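Local coordinates for protein lovastatin nonaketide synthase, polyketide synthase component (Aspergillus terreus, PDB 7CPX) that builds the dihydromonacolin L nonaketide of lovastatin from malonyl-CoA, using NADPH for reduction and S-adenosylmethionine for methylation, at residues I1117-Y1121 and F1135-M1141; W981-L987 and Y1129-F1135; Y602-L608 and Y679-V683. The protein carries 2 engineered substitutions. One frame throughout, in Å; residues are numbered along the deposited sequence.

Contacts 1 and 2 belong to the dehydratase domain, with centres 12 Å apart, and they share Phe1135, which ends one segment of contact 2 and begins one of contact 1. They also touch directly, Arg1136 CD lying 3.6 Å from Tyr1131 O. Contact 2 joins the two predicted hotdog folds and holds His985, the predicted proton acceptor, on the N-terminal side; contact 1 continues from it into the body of the second fold. The side chain of Asp1174, the predicted proton donor, is about 3 Å from that of Tyr1131 and about 4 Å from that of Phe1135. Contact 3 sits in the malonyl transacylase domain, its nearest atoms about 98 Å from contact 2 and about 104 Å from contact 1.

Contact 1. Residues I1117-Y1121 and F1135-M1141; sequences INAFY and FRRLHNM
Tyr1121 and Arg1136 pass each other head to tail, and the tyrosine, followed outward from its backbone, shows how one aromatic side chain can meet several residues of a connecting loop. Its CB sits over one face of the Arg1136 guanidinium, 3.5 Å from CZ. With CG anti to the carbonyl carbon (chi1 -77°), the ring then runs back along the loop: Arg1136 CA lies above one face, 4.0 Å from the centroid of the Tyr1121 ring, in a CH-pi contact, while Phe1120 of the same helix lies against the opposite face. Further out, Tyr1121 CE1 is 3.5 Å from Phe1135 O, and CE2 is 3.8 Å from Leu1138 CB, which sits at the ring's edge. The hydroxyl at the tip is hydrogen-bonded to Gln1178, whose side-chain NE2 also binds Phe1135 O, so that one side chain ties both segments to helix 1170-1184.

At the other end, Ile1117 CD1 touches both Leu1138 CD2, at 3.6 Å, and Met1141 CB. The bend of Met1141 at chi3 (62°) brings CE over the centre of the Phe1120 ring, 3.6 Å from its centroid, a CH-pi contact; SD stands farther above the same ring in a Met-aromatic contact. His1139 and Asn1140 form a classic beta bulge opposite Thr1151 where the loop enters strand 1140-1144. Helix 1117-1126 is thus packed against the approach to a strand of the predicted C-terminal hotdog fold of the dehydratase.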
loop_
_atom_site.group_PDB
_atom_site.type_symbol
_atom_site.label_atom_id
_atom_site.label_comp_id
_atom_site.label_asym_id
_atom_site.label_seq_id
_atom_site.Cartn_x
_atom_site.Cartn_y
_atom_site.Cartn_z
ATOM N N ILE A 1117 -36.093 21.172 13.163
ATOM C CA ILE A 1117 -35.229 20.114 12.651
ATOM C C ILE A 1117 -35.951 19.303 11.585
ATOM O O ILE A 1117 -35.374 18.962 10.546
ATOM C CB ILE A 1117 -34.741 19.222 13.807
ATOM C CG1 ILE A 1117 -33.888 20.033 14.787
ATOM C CG2 ILE A 1117 -33.964 18.042 13.263
ATOM C CD1 ILE A 1117 -32.660 20.666 14.169
ATOM N N ASN A 1118 -37.220 18.974 11.826
ATOM C CA ASN A 1118 -37.982 18.232 10.829
ATOM C C ASN A 1118 -38.081 19.019 9.529
ATOM O O ASN A 1118 -37.843 18.481 8.445
ATOM C CB ASN A 1118 -39.372 17.903 11.373
ATOM C CG ASN A 1118 -39.323 16.974 12.567
ATOM O OD1 ASN A 1118 -39.362 15.753 12.421
ATOM N ND2 ASN A 1118 -39.232 17.550 13.760
ATOM N N ALA A 1119 -38.409 20.310 9.623
ATOM C CA ALA A 1119 -38.481 21.140 8.425
ATOM C C ALA A 1119 -37.106 21.318 7.796
ATOM O O ALA A 1119 -36.977 21.354 6.567
ATOM C CB ALA A 1119 -39.089 22.501 8.762
ATOM N N PHE A 1120 -36.069 21.442 8.626
ATOM C CA PHE A 1120 -34.714 21.579 8.104
ATOM C C PHE A 1120 -34.342 20.380 7.243
ATOM O O PHE A 1120 -33.890 20.533 6.102
ATOM C CB PHE A 1120 -33.733 21.739 9.266
ATOM C CG PHE A 1120 -32.289 21.737 8.854
ATOM C CD1 PHE A 1120 -31.743 22.816 8.187
ATOM C CD2 PHE A 1120 -31.474 20.661 9.152
ATOM C CE1 PHE A 1120 -30.415 22.818 7.813
ATOM C CE2 PHE A 1120 -30.145 20.656 8.783
ATOM C CZ PHE A 1120 -29.613 21.737 8.112
ATOM N N TYR A 1121 -34.551 19.171 7.767
ATOM C CA TYR A 1121 -34.213 17.979 7.000
ATOM C C TYR A 1121 -35.170 17.770 5.835
ATOM O O TYR A 1121 -34.773 17.207 4.811
ATOM C CB TYR A 1121 -34.195 16.753 7.908
ATOM C CG TYR A 1121 -32.956 16.668 8.767
ATOM C CD1 TYR A 1121 -31.723 16.382 8.205
ATOM C CD2 TYR A 1121 -33.016 16.876 10.134
ATOM C CE1 TYR A 1121 -30.589 16.306 8.976
ATOM C CE2 TYR A 1121 -31.882 16.800 10.916
ATOM C CZ TYR A 1121 -30.670 16.516 10.330
ATOM O OH TYR A 1121 -29.532 16.437 11.100
ATOM N N PHE A 1135 -28.246 10.004 10.501
ATOM C CA PHE A 1135 -27.824 11.290 9.967
ATOM C C PHE A 1135 -28.870 12.378 10.154
ATOM O O PHE A 1135 -28.614 13.533 9.800
ATOM C CB PHE A 1135 -27.461 11.144 8.487
ATOM C CG PHE A 1135 -26.220 10.333 8.257
ATOM C CD1 PHE A 1135 -26.261 8.951 8.303
ATOM C CD2 PHE A 1135 -25.009 10.951 8.014
ATOM C CE1 PHE A 1135 -25.121 8.201 8.101
ATOM C CE2 PHE A 1135 -23.863 10.209 7.811
ATOM C CZ PHE A 1135 -23.918 8.831 7.857
ATOM N N ARG A 1136 -30.037 12.039 10.701
ATOM C CA ARG A 1136 -30.994 13.018 11.195
ATOM C C ARG A 1136 -30.861 13.226 12.699
ATOM O O ARG A 1136 -31.807 13.688 13.344
ATOM C CB ARG A 1136 -32.420 12.594 10.850
ATOM C CG ARG A 1136 -32.738 12.595 9.366
ATOM C CD ARG A 1136 -34.164 12.133 9.123
ATOM N NE ARG A 1136 -35.138 13.029 9.738
ATOM C CZ ARG A 1136 -35.871 13.920 9.083
ATOM N NH1 ARG A 1136 -35.796 14.051 7.769
ATOM N NH2 ARG A 1136 -36.708 14.697 9.764
ATOM N N ARG A 1137 -29.704 12.893 13.264
ATOM C CA ARG A 1137 -29.475 12.927 14.702
ATOM C C ARG A 1137 -29.268 14.335 15.246
ATOM O O ARG A 1137 -28.849 14.480 16.400
ATOM C CB ARG A 1137 -28.265 12.057 15.049
ATOM C CG ARG A 1137 -28.574 10.575 15.179
ATOM C CD ARG A 1137 -29.203 10.254 16.519
ATOM N NE ARG A 1137 -29.281 8.819 16.757
ATOM C CZ ARG A 1137 -29.515 8.270 17.942
ATOM N NH1 ARG A 1137 -29.689 9.010 19.024
ATOM N NH2 ARG A 1137 -29.572 6.945 18.041
ATOM N N LEU A 1138 -29.551 15.368 14.457
ATOM C CA LEU A 1138 -29.444 16.738 14.941
ATOM C C LEU A 1138 -30.582 17.021 15.911
ATOM O O LEU A 1138 -31.694 17.356 15.493
ATOM C CB LEU A 1138 -29.470 17.719 13.770
ATOM C CG LEU A 1138 -29.270 19.199 14.092
ATOM C CD1 LEU A 1138 -27.935 19.423 14.768
ATOM C CD2 LEU A 1138 -29.361 20.022 12.823
ATOM N N HIS A 1139 -30.312 16.886 17.212
ATOM C CA HIS A 1139 -31.377 16.991 18.203
ATOM C C HIS A 1139 -32.098 18.328 18.099
ATOM O O HIS A 1139 -33.331 18.377 18.012
ATOM C CB HIS A 1139 -30.802 16.802 19.606
ATOM C CG HIS A 1139 -31.757 17.167 20.700
ATOM N ND1 HIS A 1139 -32.986 16.563 20.847
ATOM C CD2 HIS A 1139 -31.665 18.080 21.696
ATOM C CE1 HIS A 1139 -33.609 17.085 21.889
ATOM N NE2 HIS A 1139 -32.828 18.007 22.421
ATOM N N ASN A 1140 -31.347 19.425 18.107
ATOM C CA ASN A 1140 -31.943 20.747 17.998
ATOM C C ASN A 1140 -30.915 21.705 17.426
ATOM O O ASN A 1140 -29.714 21.570 17.673
ATOM C CB ASN A 1140 -32.432 21.260 19.355
ATOM C CG ASN A 1140 -31.294 21.680 20.261
ATOM O OD1 ASN A 1140 -30.207 21.106 20.219
ATOM N ND2 ASN A 1140 -31.537 22.693 21.081
ATOM N N MET A 1141 -31.399 22.686 16.670
ATOM C CA MET A 1141 -30.535 23.689 16.078
ATOM C C MET A 1141 -31.259 25.025 16.055
ATOM O O MET A 1141 -32.489 25.096 16.085
ATOM C CB MET A 1141 -30.100 23.294 14.661
ATOM C CG MET A 1141 -29.124 24.268 14.022
ATOM S SD MET A 1141 -28.377 23.640 12.508
ATOM C CE MET A 1141 -29.822 23.433 11.475
#

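Contact 2. Residues W981-L987 and Y1129-F1135; sequences WLDGHAL and YNYSKDF
Gly984 O is approached from two neighbouring backbone positions: Ser1132 N gives it a weak, bent hydrogen bond of 2.8 Å, and Tyr1131 CA adds a CA-H...O contact at 3.4 Å. A second weak bond, 2.9 Å from Asn1130 N to Ala986 O, continues the pairing two residues on. Asn1130, the centre of an inverse gamma turn, extends the tie through its OD1, which is hydrogen-bonded to Gly989 N. Beside the glycine, the aliphatic part of Lys1133 lies along the backbone, its CG 3.7 Å from Gly984 CA.

These links join the two predicted hotdog folds of the dehydratase, the first supplying His985 as predicted proton acceptor and the second the predicted donor Asp1174, which both His985 and Tyr1131 touch. The histidine belongs to an aromatic cluster. Its CG is anti to the backbone N (chi1 -167°), which brings the imidazole up to two rings. His985 CB rests over the centre of the Phe1135 face, 3.7 Å from the centroid, and the imidazole directs its edge toward that same face with the planes 63° apart. Tyr1131 in turn points its edge toward the imidazole face in an offset edge-to-face pair, the planes at 60°. His985 ND1 is hydrogen-bonded to Val992 O, which helps to fix the ring's rotation. Trp981 meets Phe1135 rim to rim, CZ3 to CZ 3.6 Å, and stacks edge-to-face with His1169, the residue that binds Asp1134 OD2.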
loop_
_atom_site.group_PDB
_atom_site.type_symbol
_atom_site.label_atom_id
_atom_site.label_comp_id
_atom_site.label_asym_id
_atom_site.label_seq_id
_atom_site.Cartn_x
_atom_site.Cartn_y
_atom_site.Cartn_z
ATOM N N TRP A 981 -25.559 1.766 9.605
ATOM C CA TRP A 981 -25.870 3.189 9.621
ATOM C C TRP A 981 -25.616 3.869 8.282
ATOM O O TRP A 981 -26.188 4.935 8.027
ATOM C CB TRP A 981 -25.052 3.891 10.706
ATOM C CG TRP A 981 -23.578 3.701 10.556
ATOM C CD1 TRP A 981 -22.796 2.809 11.223
ATOM C CD2 TRP A 981 -22.706 4.424 9.682
ATOM N NE1 TRP A 981 -21.491 2.930 10.821
ATOM C CE2 TRP A 981 -21.408 3.918 9.875
ATOM C CE3 TRP A 981 -22.895 5.453 8.758
ATOM C CZ2 TRP A 981 -20.308 4.400 9.174
ATOM C CZ3 TRP A 981 -21.802 5.930 8.064
ATOM C CH2 TRP A 981 -20.526 5.404 8.276
ATOM N N LEU A 982 -24.782 3.282 7.422
ATOM C CA LEU A 982 -24.405 3.947 6.182
ATOM C C LEU A 982 -25.594 4.187 5.264
ATOM O O LEU A 982 -25.508 5.035 4.370
ATOM C CB LEU A 982 -23.341 3.126 5.453
ATOM C CG LEU A 982 -22.810 3.713 4.145
ATOM C CD1 LEU A 982 -22.345 5.144 4.342
ATOM C CD2 LEU A 982 -21.676 2.860 3.616
ATOM N N ASP A 983 -26.699 3.466 5.461
ATOM C CA ASP A 983 -27.887 3.706 4.652
ATOM C C ASP A 983 -28.471 5.091 4.894
ATOM O O ASP A 983 -29.234 5.585 4.057
ATOM C CB ASP A 983 -28.948 2.643 4.946
ATOM C CG ASP A 983 -28.428 1.232 4.760
ATOM O OD1 ASP A 983 -27.575 1.023 3.874
ATOM O OD2 ASP A 983 -28.875 0.331 5.499
ATOM N N GLY A 984 -28.125 5.730 6.015
ATOM C CA GLY A 984 -28.712 7.013 6.351
ATOM C C GLY A 984 -28.194 8.175 5.534
ATOM O O GLY A 984 -28.885 9.193 5.421
ATOM N N HIS A 985 -26.996 8.051 4.961
ATOM C CA HIS A 985 -26.398 9.133 4.178
ATOM C C HIS A 985 -26.724 8.908 2.707
ATOM O O HIS A 985 -26.052 8.165 1.987
ATOM C CB HIS A 985 -24.896 9.204 4.413
ATOM C CG HIS A 985 -24.265 10.456 3.888
ATOM N ND1 HIS A 985 -23.798 10.571 2.597
ATOM C CD2 HIS A 985 -24.032 11.651 4.479
ATOM C CE1 HIS A 985 -23.301 11.781 2.416
ATOM N NE2 HIS A 985 -23.429 12.455 3.543
ATOM N N ALA A 986 -27.784 9.570 2.258
ATOM C CA ALA A 986 -28.227 9.498 0.874
ATOM C C ALA A 986 -28.183 10.885 0.251
ATOM O O ALA A 986 -28.646 11.859 0.853
ATOM C CB ALA A 986 -29.641 8.922 0.787
ATOM N N LEU A 987 -27.622 10.970 -0.951
ATOM C CA LEU A 987 -27.582 12.207 -1.717
ATOM C C LEU A 987 -28.240 11.954 -3.064
ATOM O O LEU A 987 -27.799 11.080 -3.819
ATOM C CB LEU A 987 -26.145 12.700 -1.893
ATOM C CG LEU A 987 -25.389 12.966 -0.591
ATOM C CD1 LEU A 987 -23.983 13.451 -0.879
ATOM C CD2 LEU A 987 -26.128 13.974 0.270
ATOM N N TYR A 1129 -30.417 16.255 -0.195
ATOM C CA TYR A 1129 -29.802 15.721 1.020
ATOM C C TYR A 1129 -30.810 14.811 1.717
ATOM O O TYR A 1129 -31.462 15.184 2.695
ATOM C CB TYR A 1129 -29.372 16.846 1.947
ATOM C CG TYR A 1129 -28.330 17.793 1.409
ATOM C CD1 TYR A 1129 -28.688 18.846 0.584
ATOM C CD2 TYR A 1129 -26.996 17.662 1.758
ATOM C CE1 TYR A 1129 -27.748 19.723 0.103
ATOM C CE2 TYR A 1129 -26.046 18.536 1.281
ATOM C CZ TYR A 1129 -26.428 19.566 0.455
ATOM O OH TYR A 1129 -25.486 20.445 -0.026
ATOM N N ASN A 1130 -30.939 13.588 1.206
ATOM C CA ASN A 1130 -31.911 12.658 1.763
ATOM C C ASN A 1130 -31.354 11.987 3.012
ATOM O O ASN A 1130 -31.293 10.756 3.087
ATOM C CB ASN A 1130 -32.295 11.608 0.721
ATOM C CG ASN A 1130 -32.800 12.226 -0.565
ATOM O OD1 ASN A 1130 -32.263 11.971 -1.644
ATOM N ND2 ASN A 1130 -33.836 13.050 -0.458
ATOM N N TYR A 1131 -30.947 12.785 3.999
ATOM C CA TYR A 1131 -30.430 12.224 5.238
ATOM C C TYR A 1131 -31.514 11.427 5.950
ATOM O O TYR A 1131 -32.700 11.764 5.887
ATOM C CB TYR A 1131 -29.913 13.332 6.155
ATOM C CG TYR A 1131 -28.695 14.057 5.631
ATOM C CD1 TYR A 1131 -27.520 13.376 5.362
ATOM C CD2 TYR A 1131 -28.716 15.425 5.423
ATOM C CE1 TYR A 1131 -26.407 14.033 4.888
ATOM C CE2 TYR A 1131 -27.606 16.092 4.954
ATOM C CZ TYR A 1131 -26.453 15.392 4.686
ATOM O OH TYR A 1131 -25.340 16.051 4.216
ATOM N N SER A 1132 -31.102 10.364 6.637
ATOM C CA SER A 1132 -32.047 9.476 7.291
ATOM C C SER A 1132 -31.423 8.898 8.553
ATOM O O SER A 1132 -30.204 8.916 8.736
ATOM C CB SER A 1132 -32.489 8.346 6.355
ATOM O OG SER A 1132 -33.105 8.863 5.189
ATOM N N LYS A 1133 -32.293 8.369 9.415
ATOM C CA LYS A 1133 -31.917 7.715 10.665
ATOM C C LYS A 1133 -30.755 8.417 11.363
ATOM O O LYS A 1133 -30.917 9.536 11.861
ATOM C CB LYS A 1133 -31.604 6.231 10.417
ATOM C CG LYS A 1133 -30.771 5.916 9.172
ATOM C CD LYS A 1133 -30.736 4.420 8.888
ATOM C CE LYS A 1133 -30.023 3.634 9.978
ATOM N NZ LYS A 1133 -30.181 2.166 9.790
ATOM N N ASP A 1134 -29.583 7.776 11.420
ATOM C CA ASP A 1134 -28.495 8.302 12.238
ATOM C C ASP A 1134 -28.045 9.680 11.773
ATOM O O ASP A 1134 -27.510 10.456 12.571
ATOM C CB ASP A 1134 -27.315 7.331 12.223
ATOM C CG ASP A 1134 -27.656 5.990 12.836
ATOM O OD1 ASP A 1134 -28.811 5.812 13.277
ATOM O OD2 ASP A 1134 -26.770 5.111 12.876
ATOM N N PHE A 1135 -28.246 10.004 10.501
ATOM C CA PHE A 1135 -27.824 11.290 9.967
ATOM C C PHE A 1135 -28.870 12.378 10.154
ATOM O O PHE A 1135 -28.614 13.533 9.800
ATOM C CB PHE A 1135 -27.461 11.144 8.487
ATOM C CG PHE A 1135 -26.220 10.333 8.257
ATOM C CD1 PHE A 1135 -26.261 8.951 8.303
ATOM C CD2 PHE A 1135 -25.009 10.951 8.014
ATOM C CE1 PHE A 1135 -25.121 8.201 8.101
ATOM C CE2 PHE A 1135 -23.863 10.209 7.811
ATOM C CZ PHE A 1135 -23.918 8.831 7.857
#

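Contact 3. Residues Y602-L608 and Y679-V683; sequences YRPSWTL and YLRGV
The irregular segment 602-608, which has a cis peptide before Pro604, runs past the last turn of helix 671-682, coming to 6.0 Å between the CA atoms of Ser605 and Tyr679 and to 6.5 Å between those of Tyr602 and Leu680. It is an example of a loop held to a helix by apolar side chains, with a tyrosine from each segment at its centre.

Tyr602 lays one ring face toward the helix. Leu680 CD1 comes up against that face, displaced toward the rim on the CG and CD2 side, in a CH-pi contact 3.7 Å from the centroid of the Tyr602 ring. The leucine reaches it because its CG is anti to the backbone N (chi1 -175°), which carries CD1 outward from the helix to the loop. Beside it, Val683 CG2 touches the base of the tyrosine, 3.9 Å from Tyr602 CB.

The second ring, from Tyr679, extends the other way. Ser605 CB meets it near its root, 3.5 Å from Tyr679 CD1. Farther along, Leu608 crosses the outer part, with CD2 3.8 Å from Tyr679 CE1 and CG 3.5 Å from Tyr679 OH. Leu595 and Pro629, from helices 582-596 and 624-644, also touch Tyr679, while Ala777 of helix 768-780 touches both Tyr602 and Leu680.

The contact therefore stitches a connecting loop into the helical surroundings of the malonyl-CoA:ACP transacylase, an acyl transferase fold, away from its annotated sites.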
loop_
_atom_site.group_PDB
_atom_site.type_symbol
_atom_site.label_atom_id
_atom_site.label_comp_id
_atom_site.label_asym_id
_atom_site.label_seq_id
_atom_site.Cartn_x
_atom_site.Cartn_y
_atom_site.Cartn_z
ATOM N N TYR A 602 28.587 -98.075 27.591
ATOM C CA TYR A 602 28.610 -96.640 27.849
ATOM C C TYR A 602 27.214 -96.056 28.008
ATOM O O TYR A 602 27.063 -94.829 28.006
ATOM C CB TYR A 602 29.346 -95.917 26.717
ATOM C CG TYR A 602 30.553 -96.665 26.201
ATOM C CD1 TYR A 602 31.802 -96.493 26.780
ATOM C CD2 TYR A 602 30.441 -97.545 25.132
ATOM C CE1 TYR A 602 32.907 -97.177 26.310
ATOM C CE2 TYR A 602 31.538 -98.233 24.657
ATOM C CZ TYR A 602 32.769 -98.045 25.248
ATOM O OH TYR A 602 33.865 -98.729 24.775
ATOM N N ARG A 603 26.189 -96.899 28.146
ATOM C CA ARG A 603 24.814 -96.427 28.202
ATOM C C ARG A 603 24.302 -96.519 29.632
ATOM O O ARG A 603 24.229 -97.630 30.177
ATOM C CB ARG A 603 23.930 -97.250 27.268
ATOM C CG ARG A 603 22.581 -96.611 26.948
ATOM C CD ARG A 603 21.524 -96.918 28.000
ATOM N NE ARG A 603 21.308 -98.352 28.160
ATOM C CZ ARG A 603 20.527 -99.086 27.380
ATOM N NH1 ARG A 603 19.868 -98.554 26.363
ATOM N NH2 ARG A 603 20.407 -100.388 27.623
ATOM N N PRO A 604 23.936 -95.401 30.285
ATOM C CA PRO A 604 24.089 -94.004 29.874
ATOM C C PRO A 604 25.228 -93.295 30.593
ATOM O O PRO A 604 25.448 -93.546 31.777
ATOM C CB PRO A 604 22.751 -93.394 30.277
ATOM C CG PRO A 604 22.418 -94.114 31.548
ATOM C CD PRO A 604 23.026 -95.507 31.440
ATOM N N SER A 605 25.943 -92.423 29.890
ATOM C CA SER A 605 26.770 -91.436 30.567
ATOM C C SER A 605 25.849 -90.533 31.375
ATOM O O SER A 605 24.943 -89.906 30.816
ATOM C CB SER A 605 27.584 -90.634 29.556
ATOM O OG SER A 605 28.322 -89.605 30.193
ATOM N N TRP A 606 26.072 -90.473 32.687
ATOM C CA TRP A 606 25.072 -89.927 33.596
ATOM C C TRP A 606 24.572 -88.572 33.111
ATOM O O TRP A 606 25.352 -87.704 32.711
ATOM C CB TRP A 606 25.647 -89.818 35.009
ATOM C CG TRP A 606 26.008 -91.154 35.584
ATOM C CD1 TRP A 606 27.217 -91.529 36.092
ATOM C CD2 TRP A 606 25.154 -92.301 35.692
ATOM N NE1 TRP A 606 27.167 -92.835 36.518
ATOM C CE2 TRP A 606 25.912 -93.331 36.282
ATOM C CE3 TRP A 606 23.822 -92.553 35.349
ATOM C CZ2 TRP A 606 25.381 -94.595 36.537
ATOM C CZ3 TRP A 606 23.297 -93.808 35.604
ATOM C CH2 TRP A 606 24.076 -94.812 36.192
ATOM N N THR A 607 23.253 -88.406 33.153
ATOM C CA THR A 607 22.573 -87.306 32.474
ATOM C C THR A 607 22.929 -85.988 33.144
ATOM O O THR A 607 22.421 -85.661 34.220
ATOM C CB THR A 607 21.064 -87.532 32.490
ATOM O OG1 THR A 607 20.771 -88.861 32.042
ATOM C CG2 THR A 607 20.363 -86.530 31.584
ATOM N N LEU A 608 23.808 -85.217 32.501
ATOM C CA LEU A 608 24.040 -83.844 32.932
ATOM C C LEU A 608 22.805 -82.986 32.709
ATOM O O LEU A 608 22.587 -82.005 33.429
ATOM C CB LEU A 608 25.232 -83.258 32.179
ATOM C CG LEU A 608 25.035 -83.171 30.662
ATOM C CD1 LEU A 608 24.558 -81.787 30.243
ATOM C CD2 LEU A 608 26.312 -83.541 29.936
ATOM N N TYR A 679 28.558 -87.866 24.344
ATOM C CA TYR A 679 28.485 -88.658 25.568
ATOM C C TYR A 679 29.456 -89.831 25.522
ATOM O O TYR A 679 30.119 -90.139 26.520
ATOM C CB TYR A 679 27.058 -89.156 25.794
ATOM C CG TYR A 679 26.157 -88.159 26.489
ATOM C CD1 TYR A 679 26.350 -87.837 27.827
ATOM C CD2 TYR A 679 25.105 -87.555 25.816
ATOM C CE1 TYR A 679 25.525 -86.933 28.470
ATOM C CE2 TYR A 679 24.276 -86.649 26.452
ATOM C CZ TYR A 679 24.491 -86.341 27.778
ATOM O OH TYR A 679 23.670 -85.442 28.416
ATOM N N LEU A 680 29.554 -90.500 24.371
ATOM C CA LEU A 680 30.480 -91.620 24.242
ATOM C C LEU A 680 31.920 -91.170 24.458
ATOM O O LEU A 680 32.688 -91.835 25.163
ATOM C CB LEU A 680 30.321 -92.265 22.865
ATOM C CG LEU A 680 31.140 -93.529 22.591
ATOM C CD1 LEU A 680 30.596 -94.708 23.382
ATOM C CD2 LEU A 680 31.154 -93.835 21.101
ATOM N N ARG A 681 32.300 -90.041 23.858
ATOM C CA ARG A 681 33.651 -89.520 24.032
ATOM C C ARG A 681 33.894 -89.074 25.466
ATOM O O ARG A 681 35.034 -89.116 25.943
ATOM C CB ARG A 681 33.886 -88.360 23.063
ATOM C CG ARG A 681 35.248 -87.693 23.179
ATOM C CD ARG A 681 36.392 -88.690 23.072
ATOM N NE ARG A 681 36.935 -89.040 24.380
ATOM C CZ ARG A 681 38.079 -89.684 24.572
ATOM N NH1 ARG A 681 38.835 -90.069 23.557
ATOM N NH2 ARG A 681 38.475 -89.946 25.813
ATOM N N GLY A 682 32.843 -88.643 26.167
ATOM C CA GLY A 682 33.002 -88.303 27.571
ATOM C C GLY A 682 33.520 -89.470 28.388
ATOM O O GLY A 682 34.394 -89.303 29.244
ATOM N N VAL A 683 33.001 -90.666 28.129
ATOM C CA VAL A 683 33.442 -91.872 28.823
ATOM C C VAL A 683 34.301 -92.722 27.894
ATOM O O VAL A 683 35.313 -92.257 27.370
ATOM C CB VAL A 683 32.242 -92.684 29.350
ATOM C CG1 VAL A 683 31.605 -91.985 30.541
ATOM C CG2 VAL A 683 31.217 -92.911 28.246
#